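PDB 7JQE: ESAT-6/WXG100 secretion system protein, which is the EsaA subunit of the bacterial type VIIb secretion system, whose extracellular region probably extends outward from the membrane during export of toxins and other proteins. Local coordinates for residues 125-130 with 477-482; 236-241 with 421-426; 262-267 with 364-369. All blocks are in the same frame, centred on the assembly; numbering follows the deposited sequence.

Contact 1: residues 125-130 with 477-482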
ATOM      1  N   ALA A 125     -40.822 -34.591  21.633  1.00 78.04           N
ATOM      2  CA  ALA A 125     -39.635 -34.754  20.802  1.00 74.17           C
ATOM      3  C   ALA A 125     -39.379 -33.518  19.952  1.00 76.60           C
ATOM      4  O   ALA A 125     -38.226 -33.098  19.793  1.00 82.44           O
ATOM      5  CB  ALA A 125     -39.778 -35.993  19.920  1.00 75.61           C
ATOM      6  N   THR A 126     -40.436 -32.924  19.389  1.00 74.50           N
ATOM      7  CA  THR A 126     -40.248 -31.714  18.595  1.00 78.38           C
ATOM      8  C   THR A 126     -39.879 -30.529  19.472  1.00 73.13           C
ATOM      9  O   THR A 126     -39.124 -29.652  19.042  1.00 78.01           O
ATOM     10  CB  THR A 126     -41.511 -31.398  17.790  1.00 79.31           C
ATOM     11  OG1 THR A 126     -42.495 -30.821  18.655  1.00 89.43           O
ATOM     12  CG2 THR A 126     -42.074 -32.657  17.160  1.00 73.92           C
ATOM     13  N   ARG A 127     -40.400 -30.480  20.699  1.00 71.37           N
ATOM     14  CA  ARG A 127     -39.972 -29.441  21.627  1.00 71.05           C
ATOM     15  C   ARG A 127     -38.484 -29.566  21.925  1.00 75.63           C
ATOM     16  O   ARG A 127     -37.793 -28.558  22.120  1.00 81.86           O
ATOM     17  CB  ARG A 127     -40.793 -29.517  22.912  1.00 70.31           C
ATOM     18  CG  ARG A 127     -40.606 -28.342  23.854  1.00 69.72           C
ATOM     19  CD  ARG A 127     -41.332 -28.581  25.180  1.00 77.76           C
ATOM     20  NE  ARG A 127     -40.780 -29.725  25.903  1.00 72.74           N
ATOM     21  CZ  ARG A 127     -40.708 -29.805  27.226  1.00 73.93           C
ATOM     22  NH1 ARG A 127     -41.154 -28.808  27.979  1.00 74.13           N
ATOM     23  NH2 ARG A 127     -40.182 -30.881  27.794  1.00 75.09           N
ATOM     24  N   SER A 128     -37.970 -30.798  21.945  1.00 68.69           N
ATOM     25  CA  SER A 128     -36.539 -31.005  22.132  1.00 74.45           C
ATOM     26  C   SER A 128     -35.741 -30.452  20.955  1.00 74.00           C
ATOM     27  O   SER A 128     -34.745 -29.745  21.144  1.00 72.23           O
ATOM     28  CB  SER A 128     -36.249 -32.490  22.337  1.00 72.87           C
ATOM     29  OG  SER A 128     -36.272 -32.816  23.712  1.00 73.72           O
ATOM     30  N   LYS A 129     -36.166 -30.765  19.727  1.00 71.75           N
ATOM     31  CA  LYS A 129     -35.467 -30.249  18.554  1.00 68.17           C
ATOM     32  C   LYS A 129     -35.494 -28.726  18.517  1.00 72.02           C
ATOM     33  O   LYS A 129     -34.522 -28.092  18.086  1.00 78.20           O
ATOM     34  CB  LYS A 129     -36.073 -30.832  17.278  1.00 65.20           C
ATOM     35  CG  LYS A 129     -35.919 -32.338  17.168  1.00 72.34           C
ATOM     36  CD  LYS A 129     -36.444 -32.872  15.843  1.00 81.56           C
ATOM     37  CE  LYS A 129     -36.472 -34.395  15.846  1.00 88.32           C
ATOM     38  NZ  LYS A 129     -36.884 -34.972  14.538  1.00 94.44           N
ATOM     39  N   VAL A 130     -36.597 -28.119  18.961  1.00 66.07           N
ATOM     40  CA  VAL A 130     -36.649 -26.661  19.022  1.00 65.37           C
ATOM     41  C   VAL A 130     -35.621 -26.136  20.016  1.00 66.42           C
ATOM     42  O   VAL A 130     -34.975 -25.107  19.778  1.00 76.57           O
ATOM     43  CB  VAL A 130     -38.073 -26.183  19.367  1.00 71.85           C
ATOM     44  CG1 VAL A 130     -38.051 -24.746  19.859  1.00 62.05           C
ATOM     45  CG2 VAL A 130     -38.986 -26.314  18.154  1.00 63.31           C
ATOM     46  N   THR A 477     -41.962 -21.826  24.727  1.00 75.10           N
ATOM     47  CA  THR A 477     -43.047 -21.555  25.667  1.00 76.48           C
ATOM     48  C   THR A 477     -44.362 -22.134  25.161  1.00 79.63           C
ATOM     49  O   THR A 477     -45.071 -22.834  25.895  1.00 83.55           O
ATOM     50  CB  THR A 477     -43.181 -20.048  25.902  1.00 75.05           C
ATOM     51  OG1 THR A 477     -41.968 -19.538  26.466  1.00 74.61           O
ATOM     52  CG2 THR A 477     -44.325 -19.761  26.854  1.00 87.22           C
ATOM     53  N   GLU A 478     -44.697 -21.860  23.898  1.00 78.61           N
ATOM     54  CA  GLU A 478     -45.971 -22.319  23.356  1.00 80.82           C
ATOM     55  C   GLU A 478     -46.030 -23.839  23.281  1.00 79.48           C
ATOM     56  O   GLU A 478     -47.091 -24.437  23.504  1.00 80.45           O
ATOM     57  CB  GLU A 478     -46.207 -21.691  21.981  1.00 72.97           C
ATOM     58  CG  GLU A 478     -46.419 -20.188  22.039  1.00 81.33           C
ATOM     59  CD  GLU A 478     -46.614 -19.561  20.672  1.00 88.56           C
ATOM     60  OE1 GLU A 478     -46.493 -20.282  19.660  1.00 87.86           O
ATOM     61  OE2 GLU A 478     -46.885 -18.342  20.612  1.00 92.91           O
ATOM     62  N   LEU A 479     -44.904 -24.486  22.971  1.00 77.53           N
ATOM     63  CA  LEU A 479     -44.886 -25.944  22.940  1.00 72.96           C
ATOM     64  C   LEU A 479     -45.021 -26.529  24.340  1.00 79.82           C
ATOM     65  O   LEU A 479     -45.696 -27.548  24.528  1.00 81.27           O
ATOM     66  CB  LEU A 479     -43.611 -26.442  22.268  1.00 71.45           C
ATOM     67  CG  LEU A 479     -43.501 -26.148  20.772  1.00 77.24           C
ATOM     68  CD1 LEU A 479     -42.040 -26.150  20.333  1.00 68.63           C
ATOM     69  CD2 LEU A 479     -44.307 -27.158  19.975  1.00 70.81           C
ATOM     70  N   THR A 480     -44.382 -25.907  25.334  1.00 74.54           N
ATOM     71  CA  THR A 480     -44.555 -26.369  26.708  1.00 82.57           C
ATOM     72  C   THR A 480     -45.997 -26.186  27.163  1.00 83.86           C
ATOM     73  O   THR A 480     -46.583 -27.085  27.778  1.00 79.24           O
ATOM     74  CB  THR A 480     -43.601 -25.629  27.645  1.00 76.15           C
ATOM     75  OG1 THR A 480     -42.251 -25.983  27.332  1.00 85.67           O
ATOM     76  CG2 THR A 480     -43.887 -26.007  29.091  1.00 79.93           C
ATOM     77  N   ASN A 481     -46.590 -25.030  26.860  1.00 86.35           N
ATOM     78  CA  ASN A 481     -47.978 -24.791  27.230  1.00 86.99           C
ATOM     79  C   ASN A 481     -48.908 -25.796  26.564  1.00 87.05           C
ATOM     80  O   ASN A 481     -49.909 -26.215  27.158  1.00 92.69           O
ATOM     81  CB  ASN A 481     -48.377 -23.363  26.860  1.00 87.31           C
ATOM     82  CG  ASN A 481     -49.789 -23.030  27.285  1.00 89.45           C
ATOM     83  OD1 ASN A 481     -50.042 -22.728  28.451  1.00 89.77           O
ATOM     84  ND2 ASN A 481     -50.721 -23.088  26.343  1.00 87.67           N
ATOM     85  N   GLU A 482     -48.596 -26.194  25.328  1.00 78.62           N
ATOM     86  CA  GLU A 482     -49.435 -27.164  24.633  1.00 79.10           C
ATOM     87  C   GLU A 482     -49.324 -28.544  25.271  1.00 91.55           C
ATOM     88  O   GLU A 482     -50.327 -29.261  25.396  1.00 89.13           O
ATOM     89  CB  GLU A 482     -49.062 -27.209  23.151  1.00 77.58           C
ATOM     90  CG  GLU A 482     -49.448 -25.943  22.388  1.00 77.17           C
ATOM     91  CD  GLU A 482     -48.470 -25.594  21.279  1.00 82.63           C
ATOM     92  OE1 GLU A 482     -47.527 -26.375  21.044  1.00 84.38           O
ATOM     93  OE2 GLU A 482     -48.641 -24.533  20.644  1.00 74.92           O
TER
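Arg127 lies along Leu479 and ends on Thr480, joining two nearly antiparallel helices. The short segments run 163° apart with axes 10.0 Å from each other, and the CA atoms of Arg127 and Leu479 face each other at 6.2 Å. From CB, which points at the partner helix, the Arg127 chain sets out with CG anti to the backbone N (chi1 -170°), which carries CG alongside Leu479 CB at 3.9 Å. CD then passes Thr480 OG1 at 3.5 Å, and a bend at chi3 turns the guanidinium so that Thr480 OG1 meets its edge, almost exactly in its plane. There NH1 donates to Thr480 OG1 over 3.1 Å, with an N-H...O angle of 160°. NH1 also bonds to Leu141 O, and Thr480 OG1 to Tyr476 O, so both ends of the link are fixed by second partners. Beside this polar bond, Leu479 and Val130 meet tip to tip, CD1 to CG2 at 3.8 Å. All five touching residues are buried. Helix 152-164 packs against Thr480 through Ile159, while Tyr476 and Ile483 of helix 462-491 also touch Arg127; the second subunit packs against Thr126 through its own Glu478.

Contact 2: residues 236-241 with 421-426. With EDO (1,2-ethanediol), chain H.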
ATOM      1  N   ALA A 236      13.430  -5.569   4.521  1.00 47.23           N
ATOM      2  CA  ALA A 236      13.283  -6.703   5.427  1.00 48.06           C
ATOM      3  C   ALA A 236      11.890  -7.307   5.316  1.00 51.63           C
ATOM      4  O   ALA A 236      11.734  -8.534   5.335  1.00 56.63           O
ATOM      5  CB  ALA A 236      13.575  -6.273   6.865  1.00 40.45           C
ATOM      6  N   LEU A 237      10.870  -6.456   5.173  1.00 49.10           N
ATOM      7  CA  LEU A 237       9.497  -6.940   5.063  1.00 50.90           C
ATOM      8  C   LEU A 237       9.277  -7.682   3.752  1.00 61.83           C
ATOM      9  O   LEU A 237       8.659  -8.755   3.736  1.00 67.20           O
ATOM     10  CB  LEU A 237       8.521  -5.770   5.195  1.00 46.63           C
ATOM     11  CG  LEU A 237       7.037  -6.059   4.944  1.00 43.79           C
ATOM     12  CD1 LEU A 237       6.524  -7.139   5.884  1.00 42.17           C
ATOM     13  CD2 LEU A 237       6.202  -4.786   5.075  1.00 41.93           C
ATOM     14  N   LEU A 238       9.775  -7.130   2.640  1.00 56.46           N
ATOM     15  CA  LEU A 238       9.676  -7.838   1.367  1.00 51.75           C
ATOM     16  C   LEU A 238      10.332  -9.208   1.451  1.00 49.81           C
ATOM     17  O   LEU A 238       9.906 -10.146   0.766  1.00 51.49           O
ATOM     18  CB  LEU A 238      10.313  -7.015   0.250  1.00 54.38           C
ATOM     19  CG  LEU A 238       9.720  -5.626   0.014  1.00 58.83           C
ATOM     20  CD1 LEU A 238      10.528  -4.874  -1.039  1.00 59.95           C
ATOM     21  CD2 LEU A 238       8.280  -5.747  -0.411  1.00 62.06           C
ATOM     22  N   GLY A 239      11.370  -9.343   2.275  1.00 50.46           N
ATOM     23  CA  GLY A 239      11.972 -10.650   2.473  1.00 46.23           C
ATOM     24  C   GLY A 239      11.035 -11.609   3.179  1.00 58.19           C
ATOM     25  O   GLY A 239      10.924 -12.776   2.795  1.00 63.30           O
ATOM     26  N   LYS A 240      10.344 -11.130   4.219  1.00 56.62           N
ATOM     27  CA  LYS A 240       9.382 -11.975   4.919  1.00 54.25           C
ATOM     28  C   LYS A 240       8.312 -12.486   3.966  1.00 53.92           C
ATOM     29  O   LYS A 240       7.966 -13.675   3.981  1.00 54.82           O
ATOM     30  CB  LYS A 240       8.738 -11.203   6.071  1.00 60.65           C
ATOM     31  CG  LYS A 240       9.435 -11.354   7.409  1.00 66.49           C
ATOM     32  CD  LYS A 240       8.634 -10.663   8.504  1.00 74.81           C
ATOM     33  CE  LYS A 240       9.318 -10.787   9.856  1.00 83.88           C
ATOM     34  NZ  LYS A 240       8.804  -9.786  10.835  1.00 81.81           N
ATOM     35  N   TYR A 241       7.784 -11.601   3.121  1.00 52.59           N
ATOM     36  CA  TYR A 241       6.750 -11.999   2.175  1.00 45.40           C
ATOM     37  C   TYR A 241       7.295 -12.987   1.149  1.00 56.62           C
ATOM     38  O   TYR A 241       6.661 -14.011   0.864  1.00 64.21           O
ATOM     39  CB  TYR A 241       6.185 -10.761   1.491  1.00 45.99           C
ATOM     40  CG  TYR A 241       4.915 -11.010   0.720  1.00 52.79           C
ATOM     41  CD1 TYR A 241       3.669 -10.854   1.325  1.00 55.95           C
ATOM     42  CD2 TYR A 241       4.956 -11.389  -0.612  1.00 47.00           C
ATOM     43  CE1 TYR A 241       2.499 -11.070   0.619  1.00 49.36           C
ATOM     44  CE2 TYR A 241       3.793 -11.608  -1.324  1.00 61.12           C
ATOM     45  CZ  TYR A 241       2.567 -11.451  -0.704  1.00 58.37           C
ATOM     46  OH  TYR A 241       1.411 -11.671  -1.418  1.00 61.00           O
ATOM     47  N   ALA A 421       4.283  -1.146   0.962  1.00 47.00           N
ATOM     48  CA  ALA A 421       3.069  -0.539   1.497  1.00 46.29           C
ATOM     49  C   ALA A 421       1.869  -1.457   1.312  1.00 48.85           C
ATOM     50  O   ALA A 421       1.006  -1.541   2.194  1.00 47.47           O
ATOM     51  CB  ALA A 421       2.818   0.813   0.834  1.00 42.52           C
HETATM   52  N   MSE A 422       1.794  -2.150   0.179  0.83 38.80           N
HETATM   53  CA  MSE A 422       0.737  -3.123  -0.051  0.83 40.22           C
HETATM   54  C   MSE A 422       0.798  -4.206   1.015  0.83 42.62           C
HETATM   55  O   MSE A 422      -0.196  -4.493   1.681  0.83 47.87           O
HETATM   56  CB  MSE A 422       0.859  -3.740  -1.439  0.83 42.43           C
HETATM   57  CG  MSE A 422       0.539  -2.787  -2.574  0.83 48.95           C
HETATM   58 SE   MSE A 422       0.867  -3.600  -4.321  0.83 69.32          SE
HETATM   59  CE  MSE A 422       0.028  -2.240  -5.442  0.83 66.93           C
ATOM     60  N   ILE A 423       1.981  -4.797   1.183  1.00 41.58           N
ATOM     61  CA  ILE A 423       2.154  -5.830   2.200  1.00 48.72           C
ATOM     62  C   ILE A 423       1.769  -5.292   3.572  1.00 54.77           C
ATOM     63  O   ILE A 423       1.038  -5.940   4.330  1.00 55.03           O
ATOM     64  CB  ILE A 423       3.597  -6.360   2.186  1.00 41.80           C
ATOM     65  CG1 ILE A 423       3.921  -6.961   0.817  1.00 44.89           C
ATOM     66  CG2 ILE A 423       3.790  -7.386   3.284  1.00 51.81           C
ATOM     67  CD1 ILE A 423       5.388  -7.362   0.642  1.00 39.94           C
ATOM     68  N   GLN A 424       2.253  -4.096   3.910  1.00 50.32           N
ATOM     69  CA  GLN A 424       1.942  -3.504   5.209  1.00 48.67           C
ATOM     70  C   GLN A 424       0.435  -3.383   5.427  1.00 51.86           C
ATOM     71  O   GLN A 424      -0.061  -3.624   6.534  1.00 56.96           O
ATOM     72  CB  GLN A 424       2.602  -2.131   5.317  1.00 36.82           C
ATOM     73  CG  GLN A 424       2.234  -1.358   6.562  1.00 55.52           C
ATOM     74  CD  GLN A 424       2.835   0.036   6.578  1.00 56.51           C
ATOM     75  OE1 GLN A 424       3.286   0.540   5.550  1.00 53.79           O
ATOM     76  NE2 GLN A 424       2.840   0.665   7.746  1.00 56.21           N
ATOM     77  N   THR A 425      -0.308  -3.005   4.384  1.00 52.13           N
ATOM     78  CA  THR A 425      -1.728  -2.710   4.527  1.00 46.43           C
ATOM     79  C   THR A 425      -2.573  -3.974   4.615  1.00 57.62           C
ATOM     80  O   THR A 425      -3.668  -3.946   5.188  1.00 56.07           O
ATOM     81  CB  THR A 425      -2.204  -1.857   3.351  1.00 48.95           C
ATOM     82  OG1 THR A 425      -1.375  -0.693   3.238  1.00 51.19           O
ATOM     83  CG2 THR A 425      -3.648  -1.426   3.550  1.00 51.54           C
ATOM     84  N   LEU A 426      -2.091  -5.079   4.050  1.00 53.80           N
ATOM     85  CA  LEU A 426      -2.828  -6.334   4.057  1.00 45.20           C
ATOM     86  C   LEU A 426      -2.517  -7.190   5.278  1.00 49.84           C
ATOM     87  O   LEU A 426      -3.410  -7.869   5.794  1.00 49.53           O
ATOM     88  CB  LEU A 426      -2.526  -7.128   2.783  1.00 47.90           C
ATOM     89  CG  LEU A 426      -3.043  -6.519   1.476  1.00 54.77           C
ATOM     90  CD1 LEU A 426      -2.564  -7.316   0.270  1.00 52.01           C
ATOM     91  CD2 LEU A 426      -4.563  -6.426   1.489  1.00 46.81           C
TER
HETATM   92  C1  EDO H 707      -1.583   0.678   7.454  1.00 79.65           C
HETATM   93  O1  EDO H 707      -2.051   1.130   8.728  1.00 71.23           O
HETATM   94  C2  EDO H 707      -0.841  -0.641   7.646  1.00 84.83           C
HETATM   95  O2  EDO H 707      -1.669  -1.584   8.340  1.00 79.28           O
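The Tyr241 ring takes Ile423 over one face: CG1 of Ile423 lies 3.9 Å from ring atom CD1, and the two side chains are set obliquely. The methyl beyond it, Ile423 CD1, reaches the root of the ring, 3.6 Å from Tyr241 CB. Outside the two segments, Glu193 and Ile196 of helix 191-200, together with Ile440, also touch Tyr241. The other flat group, the amide of Gln424, leads away from helix 236-241; its NE2 bonds to Gln432 O. Gln424 CG lies 3.3 Å from C2 of an ethanediol probably left from crystallisation.

Ile423 carries most of this contact, and its two branches divide the work. With CG1 trans to the carbonyl carbon (chi1 -60°), the longer branch extends between Tyr241 and Leu238, whose CD2 meets Ile423 CD1 at 3.5 Å, the two side chains nearly at right angles. The shorter branch, CG2, slides past Leu237 and approaches its CD1 at 3.8 Å. The segments, on helices 225-244 and 396-427, cross at 67° with axes 10.2 Å apart, consistent with the contact gathering round Ile423.

The closest approaches, all to Ile423, are carbon to carbon, and four of the five touching residues are buried. With no hydrogen bond between the segments, the association probably rests on van der Waals packing and the burial of apolar surface, consistent with a hydrophobic core between helices.

Contact 3: residues 262-267 with 364-369. With EDO (1,2-ethanediol), chain K.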
ATOM      1  N   ASP A 262      37.179  11.489 -11.882  1.00 78.35           N
ATOM      2  CA  ASP A 262      37.482  12.705 -12.618  1.00 69.88           C
ATOM      3  C   ASP A 262      38.837  12.573 -13.303  1.00 79.64           C
ATOM      4  O   ASP A 262      39.688  11.779 -12.895  1.00 82.38           O
ATOM      5  CB  ASP A 262      37.484  13.908 -11.676  1.00 72.91           C
ATOM      6  CG  ASP A 262      36.142  14.120 -10.999  1.00 83.96           C
ATOM      7  OD1 ASP A 262      35.220  14.650 -11.660  1.00 91.51           O
ATOM      8  OD2 ASP A 262      36.005  13.744  -9.811  1.00 72.19           O
ATOM      9  N   ALA A 263      39.025  13.349 -14.370  1.00 72.36           N
ATOM     10  CA  ALA A 263      40.344  13.438 -14.977  1.00 73.40           C
ATOM     11  C   ALA A 263      41.364  13.867 -13.933  1.00 68.19           C
ATOM     12  O   ALA A 263      41.044  14.572 -12.972  1.00 66.00           O
ATOM     13  CB  ALA A 263      40.338  14.428 -16.141  1.00 63.48           C
ATOM     14  N   LYS A 264      42.603  13.427 -14.121  1.00 71.33           N
ATOM     15  CA  LYS A 264      43.706  13.815 -13.243  1.00 84.76           C
ATOM     16  C   LYS A 264      44.758  14.555 -14.059  1.00 82.93           C
ATOM     17  O   LYS A 264      45.510  13.927 -14.827  1.00 69.80           O
ATOM     18  CB  LYS A 264      44.309  12.592 -12.555  1.00100.49           C
ATOM     19  CG  LYS A 264      45.044  12.906 -11.261  1.00106.91           C
ATOM     20  CD  LYS A 264      44.100  13.498 -10.217  1.00101.70           C
ATOM     21  CE  LYS A 264      44.817  13.756  -8.896  1.00 93.99           C
ATOM     22  NZ  LYS A 264      43.942  14.451  -7.907  1.00 86.40           N
ATOM     23  N   PRO A 265      44.842  15.878 -13.950  1.00 81.04           N
ATOM     24  CA  PRO A 265      45.827  16.622 -14.739  1.00 79.18           C
ATOM     25  C   PRO A 265      47.239  16.415 -14.211  1.00 79.97           C
ATOM     26  O   PRO A 265      47.460  16.082 -13.045  1.00 79.62           O
ATOM     27  CB  PRO A 265      45.380  18.078 -14.582  1.00 79.63           C
ATOM     28  CG  PRO A 265      44.666  18.104 -13.277  1.00 81.66           C
ATOM     29  CD  PRO A 265      43.994  16.766 -13.136  1.00 78.83           C
ATOM     30  N   GLU A 266      48.207  16.624 -15.100  1.00 74.29           N
ATOM     31  CA  GLU A 266      49.605  16.429 -14.740  1.00 86.58           C
ATOM     32  C   GLU A 266      50.091  17.577 -13.863  1.00 86.01           C
ATOM     33  O   GLU A 266      49.895  18.751 -14.192  1.00 87.61           O
ATOM     34  CB  GLU A 266      50.466  16.318 -15.996  1.00 89.11           C
ATOM     35  CG  GLU A 266      51.561  15.275 -15.892  1.00101.23           C
ATOM     36  CD  GLU A 266      51.008  13.864 -15.828  1.00106.48           C
ATOM     37  OE1 GLU A 266      49.903  13.636 -16.361  1.00105.47           O
ATOM     38  OE2 GLU A 266      51.675  12.984 -15.243  1.00111.15           O
ATOM     39  N   GLN A 267      50.731  17.234 -12.744  1.00 77.93           N
ATOM     40  CA  GLN A 267      51.158  18.246 -11.782  1.00 81.53           C
ATOM     41  C   GLN A 267      52.425  18.970 -12.221  1.00 88.23           C
ATOM     42  O   GLN A 267      52.605  20.146 -11.889  1.00 88.05           O
ATOM     43  CB  GLN A 267      51.365  17.602 -10.412  1.00 83.33           C
ATOM     44  CG  GLN A 267      51.727  18.573  -9.306  1.00 84.17           C
ATOM     45  CD  GLN A 267      51.833  17.888  -7.961  1.00 88.31           C
ATOM     46  OE1 GLN A 267      51.642  16.675  -7.857  1.00 90.74           O
ATOM     47  NE2 GLN A 267      52.136  18.659  -6.921  1.00 81.29           N
ATOM     48  N   ASP A 364      51.560  23.562  -6.763  1.00 77.55           N
ATOM     49  CA  ASP A 364      51.830  23.239  -5.365  1.00 87.20           C
ATOM     50  C   ASP A 364      51.050  22.011  -4.904  1.00 80.58           C
ATOM     51  O   ASP A 364      51.500  21.306  -3.993  1.00 75.49           O
ATOM     52  CB  ASP A 364      51.522  24.443  -4.470  1.00101.98           C
ATOM     53  CG  ASP A 364      50.072  24.890  -4.557  1.00116.31           C
ATOM     54  OD1 ASP A 364      49.270  24.223  -5.247  1.00120.61           O
ATOM     55  OD2 ASP A 364      49.733  25.915  -3.927  1.00121.87           O
ATOM     56  N   SER A 365      49.898  21.734  -5.512  1.00 79.98           N
ATOM     57  CA  SER A 365      49.108  20.569  -5.134  1.00 84.70           C
ATOM     58  C   SER A 365      48.187  20.194  -6.286  1.00 77.90           C
ATOM     59  O   SER A 365      48.005  20.955  -7.241  1.00 72.83           O
ATOM     60  CB  SER A 365      48.296  20.825  -3.859  1.00 88.06           C
ATOM     61  OG  SER A 365      47.121  21.565  -4.139  1.00 87.99           O
ATOM     62  N   LEU A 366      47.609  18.995  -6.179  1.00 76.90           N
ATOM     63  CA  LEU A 366      46.587  18.510  -7.099  1.00 73.22           C
ATOM     64  C   LEU A 366      45.204  18.475  -6.454  1.00 70.78           C
ATOM     65  O   LEU A 366      44.328  17.738  -6.916  1.00 75.42           O
ATOM     66  CB  LEU A 366      46.950  17.118  -7.624  1.00 68.65           C
ATOM     67  CG  LEU A 366      48.088  16.972  -8.638  1.00 68.36           C
ATOM     68  CD1 LEU A 366      48.283  15.507  -9.005  1.00 57.90           C
ATOM     69  CD2 LEU A 366      47.830  17.806  -9.885  1.00 67.52           C
ATOM     70  N   SER A 367      44.992  19.255  -5.397  1.00 63.65           N
ATOM     71  CA  SER A 367      43.713  19.238  -4.703  1.00 67.28           C
ATOM     72  C   SER A 367      42.603  19.776  -5.603  1.00 68.50           C
ATOM     73  O   SER A 367      42.849  20.392  -6.645  1.00 63.11           O
ATOM     74  CB  SER A 367      43.793  20.057  -3.413  1.00 66.87           C
ATOM     75  OG  SER A 367      44.147  21.400  -3.685  1.00 76.84           O
ATOM     76  N   VAL A 368      41.360  19.533  -5.176  1.00 68.11           N
ATOM     77  CA  VAL A 368      40.200  19.918  -5.971  1.00 55.36           C
ATOM     78  C   VAL A 368      40.140  21.433  -6.107  1.00 64.17           C
ATOM     79  O   VAL A 368      40.355  22.176  -5.141  1.00 65.15           O
ATOM     80  CB  VAL A 368      38.912  19.363  -5.338  1.00 67.95           C
ATOM     81  CG1 VAL A 368      37.690  19.762  -6.162  1.00 48.25           C
ATOM     82  CG2 VAL A 368      38.997  17.847  -5.204  1.00 61.67           C
ATOM     83  N   GLY A 369      39.844  21.898  -7.315  1.00 63.86           N
ATOM     84  CA  GLY A 369      39.783  23.314  -7.617  1.00 61.77           C
ATOM     85  C   GLY A 369      40.752  23.700  -8.721  1.00 68.00           C
ATOM     86  O   GLY A 369      41.438  22.867  -9.312  1.00 63.57           O
TER
HETATM   87  C1  EDO K 710      45.874  26.716  -4.866  1.00115.11           C
HETATM   88  O1  EDO K 710      47.143  26.967  -5.483  1.00116.23           O
HETATM   89  C2  EDO K 710      46.068  26.406  -3.385  1.00114.41           C
HETATM   90  O2  EDO K 710      46.841  25.208  -3.233  1.00115.64           O
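Two connecting loops at the base of the beta-rich region meet here: Leu366 is set against Lys264, Pro265 and Gln267. Gln267 offers its aliphatic part first, its CB 3.6 Å from Leu366 CD2. An extended chain with CG anti to the backbone N (chi1 -176°) carries the Gln267 amide obliquely across Leu366, OE1 ending 3.7 Å from Leu366 CG. The amide end is held from outside the pair of segments, NE2 donating to Phe363 O. Pro265 contributes its backbone, O to Leu366 CD2 at 3.6 Å.

Segment 262-267 leads from helix 225-244 into strand 268-275, and segment 364-369 links strand 355-363 to strand 369-379, which belong to different antiparallel sheets. The touching parts run in nearly opposite directions, 168° apart. Gln267 and Phe363 also share backbone hydrogen bonding, while Ile390 of strand 382-392 touches both Pro265 and Leu366.

Lys264, itself exposed, crosses Leu366 at a slant. A bend at chi2 (62°) brings CE to 3.9 Å from Leu366 CD1, and NZ makes a weak hydrogen bond to Leu366 O at 3.5 Å. Farther along, Ser365 OG and Ser367 OG are hydrogen-bonded at 3.0 Å, and both hydroxyls of an ethanediol donate to Asp364 OD2.

In the fold
The three contacts are spaced along an elongated chain: contact 2 lies near its centre, with contacts 1 and 3 on opposite sides, their centres about 103 Å apart. They are nested in sequence, contact 3 within the loop closed by contact 2 and contact 2 within that closed by contact 1. Contacts 1 and 2 are buried helix pairs and both touch the second subunit, but they share no helix: one is nearly antiparallel and combines apolar packing with a hydrogen bond, the other is steeply crossed and apolar. Contact 3 is a surface meeting of loops beside the sheets, untouched by the other subunit, where a leucine packs against the aliphatic portions of polar side chains.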